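PDB 5OCS: putative NADH-depentdent flavin oxidoreductase from Cupriavidus metallidurans, which is an Old Yellow Enzyme-type ene-reductase that carries FMN and probably reduces activated alkenes with hydride from a nicotinamide cofactor. Local coordinates for residues P296-G301 / A318-I323; G117-P122 / G141-A146. All blocks are in the same frame, centred on the assembly; numbering follows the deposited sequence.

Contact 1: residues P296-G301 / A318-I323; sequences PTMAVG and ADIISI
T297 O accepts two backbone N-H groups, D319 N at 2.8 Å and the longer one from I320 N. This double grip starts the parallel pairing of strands 297-300 and 320-323, the seventh and eighth strands of the TIM barrel, joined through helix 306-314 as a beta-alpha-beta unit. D319 also answers with its side chain: OD2 takes T297 N at 2.8 Å on its anti lone pair. With CG beside its own backbone N (chi1 -53°), the carboxylate reaches across to the first residue of strand 297-300, while OD1 forms a salt bridge with K290. Beyond, the ladder runs through A299 N to I320 O, S322 N to A299 O at 2.8 Å and G301 N to S322 O. M298, I320, V300 and S322 point to one face of the sheet, A299 and I321 to the other. M298 and I320 run alongside each other, M298 CG 3.8 Å from I320 CB; on the other face A299 CB meets A318 CB at 3.5 Å. The V300 side chain lies beside R231 and L302, which bind FMN, and beside a citrate, so this strand end borders the cofactor pocket. A chi1 of 71° sets S322 OG in the torsional position flanked by its own N and carbonyl carbon, from which it bonds to H263 and comes 3.3 Å from V300 CA.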
# COMPACT_ATOMS: atom_id res chain seq x y z
N PRO D 296 -10.91 26.23 -11.73
CA PRO D 296 -10.20 24.95 -11.83
C PRO D 296 -11.22 23.80 -11.72
O PRO D 296 -12.02 23.79 -10.78
CB PRO D 296 -9.28 24.99 -10.60
CG PRO D 296 -8.97 26.43 -10.46
CD PRO D 296 -10.23 27.15 -10.80
N THR D 297 -11.23 22.92 -12.70
CA THR D 297 -12.30 21.95 -12.86
C THR D 297 -11.69 20.59 -12.70
O THR D 297 -10.87 20.15 -13.51
CB THR D 297 -12.97 22.10 -14.22
OG1 THR D 297 -13.49 23.43 -14.31
CG2 THR D 297 -14.07 21.10 -14.39
N MET D 298 -12.07 19.91 -11.63
CA MET D 298 -11.68 18.53 -11.45
C MET D 298 -12.78 17.65 -12.01
O MET D 298 -13.91 17.90 -11.74
CB MET D 298 -11.51 18.17 -9.96
CG MET D 298 -10.76 19.13 -9.10
SD MET D 298 -10.52 18.35 -7.44
CE MET D 298 -9.81 19.72 -6.54
N ALA D 299 -12.45 16.64 -12.79
CA ALA D 299 -13.42 15.76 -13.35
C ALA D 299 -13.20 14.35 -12.85
O ALA D 299 -12.07 13.84 -12.86
CB ALA D 299 -13.31 15.76 -14.85
N VAL D 300 -14.29 13.71 -12.42
CA VAL D 300 -14.28 12.27 -12.17
C VAL D 300 -13.99 11.59 -13.48
O VAL D 300 -14.70 11.84 -14.49
CB VAL D 300 -15.62 11.77 -11.65
CG1 VAL D 300 -15.61 10.24 -11.58
CG2 VAL D 300 -15.89 12.35 -10.28
N GLY D 301 -12.92 10.81 -13.49
CA GLY D 301 -12.49 10.06 -14.64
C GLY D 301 -12.70 8.57 -14.42
O GLY D 301 -11.90 7.93 -13.69
N ALA D 318 -10.69 18.95 -18.58
CA ALA D 318 -10.59 19.17 -17.14
C ALA D 318 -9.17 19.62 -16.81
O ALA D 318 -8.26 19.40 -17.61
CB ALA D 318 -10.94 17.89 -16.36
N ASP D 319 -9.01 20.25 -15.66
CA ASP D 319 -7.69 20.64 -15.15
C ASP D 319 -7.07 19.60 -14.23
O ASP D 319 -5.84 19.50 -14.15
CB ASP D 319 -7.83 21.95 -14.41
CG ASP D 319 -8.49 23.00 -15.26
OD1 ASP D 319 -7.88 23.27 -16.31
OD2 ASP D 319 -9.58 23.48 -14.92
N ILE D 320 -7.92 18.86 -13.53
CA ILE D 320 -7.50 17.80 -12.62
C ILE D 320 -8.42 16.62 -12.89
O ILE D 320 -9.63 16.82 -13.17
CB ILE D 320 -7.64 18.27 -11.17
CG1 ILE D 320 -6.62 19.39 -10.87
CG2 ILE D 320 -7.46 17.09 -10.21
CD1 ILE D 320 -6.87 20.09 -9.57
N ILE D 321 -7.87 15.41 -12.87
CA ILE D 321 -8.68 14.23 -13.08
C ILE D 321 -8.65 13.46 -11.78
O ILE D 321 -7.55 13.14 -11.28
CB ILE D 321 -8.26 13.34 -14.27
CG1 ILE D 321 -9.12 12.04 -14.35
CG2 ILE D 321 -6.76 13.00 -14.26
CD1 ILE D 321 -8.91 11.25 -15.62
N SER D 322 -9.82 13.14 -11.26
CA SER D 322 -9.89 12.25 -10.10
C SER D 322 -10.09 10.80 -10.52
O SER D 322 -10.88 10.50 -11.41
CB SER D 322 -10.95 12.71 -9.08
OG SER D 322 -12.29 12.53 -9.52
N ILE D 323 -9.35 9.90 -9.86
CA ILE D 323 -9.36 8.49 -10.22
C ILE D 323 -9.69 7.67 -9.00
O ILE D 323 -9.14 7.91 -7.93
CB ILE D 323 -8.03 8.06 -10.82
CG1 ILE D 323 -7.76 8.80 -12.13
CG2 ILE D 323 -8.05 6.58 -11.17
CD1 ILE D 323 -6.35 8.67 -12.63

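Contact 2: residues G117-P122 / G141-A146; sequences GGQIRP and GEVPPA
Q119 grips the backbone of V143 with both ends of its amide. OE1 accepts V143 N at 2.8 Å, while NE2 donates to V143 O at 3.0 Å; both bonds use lone pairs in the carbonyl plane, and V143 O lies close to the plane of the amide. This two-bond clasp fixes the rotation of the amide and satisfies both polar backbone atoms of one residue without any strand pairing. An extended chain, with CG anti to the backbone N (chi1 -164°), carries the amide across to V143. The V143 side chain then packs against R121 and P122: its CG1 meets P122 CD at 3.9 Å, and its CG2 lies over one face of the R121 guanidinium, close to NH1. E142 CB rests 3.6 Å from Q119 OE1. Farther out, R121 NH2 forms a salt bridge with D123, E142 OE1 accepts A139 N, and backbone bonds between G118 and E111 and between I120 and S109 anchor the first loop. The contact is a surface tie between two loops beyond barrel strand 96-102: residues 117-122 precede the short strand 131-132, and residues 141-146 lead into its parallel partner, strand 146-147.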
# COMPACT_ATOMS: atom_id res chain seq x y z
N GLY D 117 -26.01 -2.85 1.34
CA GLY D 117 -26.30 -1.45 1.13
C GLY D 117 -27.69 -0.97 1.52
O GLY D 117 -28.04 0.19 1.22
N GLY D 118 -28.47 -1.82 2.19
CA GLY D 118 -29.87 -1.49 2.54
C GLY D 118 -30.01 -0.51 3.68
O GLY D 118 -29.06 -0.27 4.42
N GLN D 119 -31.18 0.11 3.78
CA GLN D 119 -31.49 0.95 4.90
C GLN D 119 -31.58 0.14 6.18
O GLN D 119 -32.16 -0.96 6.19
CB GLN D 119 -32.82 1.67 4.70
CG GLN D 119 -33.03 2.85 5.63
CD GLN D 119 -34.41 3.47 5.53
OE1 GLN D 119 -35.45 2.79 5.69
NE2 GLN D 119 -34.45 4.78 5.31
N ILE D 120 -30.99 0.68 7.25
CA ILE D 120 -31.18 0.20 8.60
C ILE D 120 -32.24 1.11 9.22
O ILE D 120 -32.06 2.33 9.31
CB ILE D 120 -29.87 0.24 9.43
CG1 ILE D 120 -28.70 -0.38 8.64
CG2 ILE D 120 -30.09 -0.49 10.76
CD1 ILE D 120 -27.33 -0.22 9.30
N ARG D 121 -33.35 0.53 9.66
CA ARG D 121 -34.45 1.35 10.20
C ARG D 121 -34.02 2.02 11.51
O ARG D 121 -33.20 1.46 12.24
CB ARG D 121 -35.71 0.50 10.47
CG ARG D 121 -36.31 -0.24 9.28
CD ARG D 121 -37.51 -1.09 9.73
NE ARG D 121 -38.29 -0.36 10.74
CZ ARG D 121 -39.34 0.43 10.51
NH1 ARG D 121 -39.88 0.59 9.29
NH2 ARG D 121 -39.92 1.05 11.54
N PRO D 122 -34.61 3.18 11.86
CA PRO D 122 -34.27 3.82 13.14
C PRO D 122 -34.40 2.91 14.38
O PRO D 122 -33.62 3.05 15.33
CB PRO D 122 -35.24 5.00 13.22
CG PRO D 122 -35.60 5.28 11.82
CD PRO D 122 -35.61 3.96 11.12
N GLY D 141 -40.96 2.42 0.16
CA GLY D 141 -40.98 1.44 1.22
C GLY D 141 -39.90 1.61 2.27
O GLY D 141 -39.93 0.93 3.30
N GLU D 142 -38.94 2.50 2.02
CA GLU D 142 -37.96 2.88 3.05
C GLU D 142 -38.61 3.77 4.08
O GLU D 142 -39.60 4.48 3.81
CB GLU D 142 -36.81 3.65 2.42
CG GLU D 142 -36.02 2.81 1.46
CD GLU D 142 -34.78 3.49 0.95
OE1 GLU D 142 -34.75 4.73 0.78
OE2 GLU D 142 -33.86 2.72 0.64
N VAL D 143 -38.00 3.83 5.25
CA VAL D 143 -38.45 4.75 6.28
C VAL D 143 -38.08 6.18 5.85
O VAL D 143 -36.92 6.46 5.62
CB VAL D 143 -37.78 4.46 7.63
CG1 VAL D 143 -38.15 5.54 8.63
CG2 VAL D 143 -38.19 3.06 8.10
N PRO D 144 -39.07 7.07 5.75
CA PRO D 144 -38.74 8.38 5.27
C PRO D 144 -37.87 9.18 6.24
O PRO D 144 -37.95 9.00 7.46
CB PRO D 144 -40.11 9.07 5.11
CG PRO D 144 -41.12 7.99 5.10
CD PRO D 144 -40.54 6.87 5.90
N PRO D 145 -37.10 10.13 5.69
CA PRO D 145 -36.38 11.03 6.55
C PRO D 145 -37.34 12.04 7.19
O PRO D 145 -38.46 12.25 6.68
CB PRO D 145 -35.44 11.74 5.59
CG PRO D 145 -36.21 11.80 4.32
CD PRO D 145 -36.97 10.51 4.28
N ALA D 146 -36.89 12.63 8.30
CA ALA D 146 -37.56 13.84 8.84
C ALA D 146 -37.20 15.06 8.00
O ALA D 146 -36.05 15.22 7.60
CB ALA D 146 -37.13 14.06 10.28

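Overall arrangement
Contact 1 belongs to the buried barrel wall, contact 2 to the surface; their centres are about 33 Å apart, on opposite sides of the chain's centre, and they share no element. Contact 2 closes in sequence before contact 1 opens. The chemistry follows the place in the fold: in the core, neighbouring strands are joined by a ladder of backbone bonds, with one carboxylate bond added at its start and apolar packing on both faces. At the surface there is no backbone-to-backbone bond between the segments, and a side-chain amide bonded to backbone takes the place of the ladder. Contact 2 also lies away from the annotated FMN-binding residues.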